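Local coordinates for periplasmic binding protein component of an ABC type zinc uptake transporter (Synechocystis sp., PDB 1PQ4), which probably captures zinc in the periplasm and hands it to an ABC-type membrane transporter for uptake into the cell, at residues D272-S275 against N276-V280. Sequence-based numbering, arbitrary orientation.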
loop_
_atom_site.group_PDB
_atom_site.type_symbol
_atom_site.label_atom_id
_atom_site.label_comp_id
_atom_site.label_asym_id
_atom_site.label_seq_id
_atom_site.Cartn_x
_atom_site.Cartn_y
_atom_site.Cartn_z
ATOM N N ASP A 272 8.053 0.772 7.287
ATOM C CA ASP A 272 9.357 0.084 7.039
ATOM C C ASP A 272 8.991 -0.804 5.886
ATOM O O ASP A 272 8.995 -2.027 5.972
ATOM C CB ASP A 272 9.714 -0.705 8.330
ATOM C CG ASP A 272 11.125 -1.285 8.316
ATOM O OD1 ASP A 272 12.028 -0.708 7.684
ATOM O OD2 ASP A 272 11.341 -2.327 8.978
ATOM N N TRP A 273 8.683 -0.142 4.760
ATOM C CA TRP A 273 8.121 -0.794 3.576
ATOM C C TRP A 273 8.819 -1.991 2.989
ATOM O O TRP A 273 8.173 -2.976 2.667
ATOM C CB TRP A 273 7.874 0.284 2.457
ATOM C CG TRP A 273 7.222 -0.206 1.232
ATOM C CD1 TRP A 273 5.874 -0.336 0.984
ATOM C CD2 TRP A 273 7.898 -0.615 0.040
ATOM N NE1 TRP A 273 5.684 -0.820 -0.336
ATOM C CE2 TRP A 273 6.915 -0.983 -0.913
ATOM C CE3 TRP A 273 9.253 -0.695 -0.318
ATOM C CZ2 TRP A 273 7.245 -1.420 -2.187
ATOM C CZ3 TRP A 273 9.572 -1.137 -1.613
ATOM C CH2 TRP A 273 8.576 -1.490 -2.517
ATOM N N SER A 274 10.129 -1.893 2.815
ATOM C CA SER A 274 10.854 -2.997 2.197
ATOM C C SER A 274 10.916 -4.242 3.100
ATOM O O SER A 274 10.627 -5.362 2.678
ATOM C CB SER A 274 12.270 -2.512 1.813
ATOM O OG SER A 274 12.905 -3.537 1.087
ATOM N N SER A 275 11.303 -4.052 4.349
ATOM C CA SER A 275 11.357 -5.211 5.242
ATOM C C SER A 275 9.960 -5.746 5.497
ATOM O O SER A 275 9.783 -6.943 5.639
ATOM C CB SER A 275 12.097 -4.858 6.545
ATOM O OG SER A 275 11.327 -3.990 7.334
ATOM N N ASN A 276 8.936 -4.883 5.526
ATOM C CA ASN A 276 7.555 -5.402 5.698
ATOM C C ASN A 276 7.152 -6.291 4.533
ATOM O O ASN A 276 6.571 -7.367 4.726
ATOM C CB ASN A 276 6.562 -4.233 5.783
ATOM C CG ASN A 276 5.115 -4.705 6.027
ATOM O OD1 ASN A 276 4.208 -4.479 5.210
ATOM N ND2 ASN A 276 4.907 -5.374 7.139
ATOM N N LEU A 277 7.464 -5.874 3.296
ATOM C CA LEU A 277 7.079 -6.693 2.149
ATOM C C LEU A 277 7.770 -8.066 2.190
ATOM O O LEU A 277 7.186 -9.056 1.782
ATOM C CB LEU A 277 7.440 -6.017 0.840
ATOM C CG LEU A 277 6.355 -5.126 0.278
ATOM C CD1 LEU A 277 6.822 -4.724 -1.195
ATOM C CD2 LEU A 277 5.022 -5.887 0.263
ATOM N N LYS A 278 9.017 -8.107 2.642
ATOM C CA LYS A 278 9.697 -9.397 2.725
ATOM C C LYS A 278 9.043 -10.242 3.815
ATOM O O LYS A 278 8.862 -11.440 3.641
ATOM C CB LYS A 278 11.182 -9.229 3.056
ATOM C CG LYS A 278 11.942 -8.531 1.977
ATOM C CD LYS A 278 13.429 -8.468 2.314
ATOM C CE LYS A 278 14.030 -7.125 1.917
ATOM N NZ LYS A 278 15.502 -7.278 1.855
ATOM N N ALA A 279 8.669 -9.623 4.929
ATOM C CA ALA A 279 7.989 -10.397 5.984
ATOM C C ALA A 279 6.669 -10.936 5.446
ATOM O O ALA A 279 6.279 -12.078 5.749
ATOM C CB ALA A 279 7.745 -9.519 7.234
ATOM N N VAL A 280 5.956 -10.118 4.650
ATOM C CA VAL A 280 4.681 -10.558 4.082
ATOM C C VAL A 280 4.847 -11.779 3.207
ATOM O O VAL A 280 4.081 -12.775 3.304
ATOM C CB VAL A 280 3.965 -9.417 3.250
ATOM C CG1 VAL A 280 2.769 -9.982 2.479
ATOM C CG2 VAL A 280 3.456 -8.337 4.234
#
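W273 and L277, one turn apart, pack together in the first two turns of the C-terminal helix 273-288 of this cluster 9 type solute-binding protein. The tightly packed part is the indole: L277 CD1 lies over one face of its six-membered ring in a CH-pi contact, 3.9 Å from the centroid and displaced toward the rim, with CZ2 the ring atom closest to the methyl at 3.5 Å. The ring gets there because W273 CG stands opposite the backbone N (chi1 -176°), which sets the indole beside its own carbonyl. W273 NE1 donates to the backbone O of W135, fixing the ring's rotation, while F15 meets the indole edge-to-face and L174 and L177 of helix 160-185 also touch it. An alanine in place of W273 would probably leave L277 CD1 without the ring face it rests on and cost W135 O the bond from NE1. Four i+4 backbone bonds run through the turns, from N276 N to D272 O (2.9 Å), from L277 N to W273 O, from K278 N to S274 O and from A279 N to S275 O. The solvent side is the edge formed by exposed D272 and partly exposed S275; D272 occupies the N-cap position, but its carboxylate makes no capping bond. S274 and K278 form an intermediate flank, both touched by L177: the lysine chain runs back along the helix, its CG 3.5 Å from S274 O, and bends at chi3 (-140°) before NZ reaches a salt bridge with E180. Between these two side chains the contact is light, K278 CE standing 3.9 Å from S274 OG.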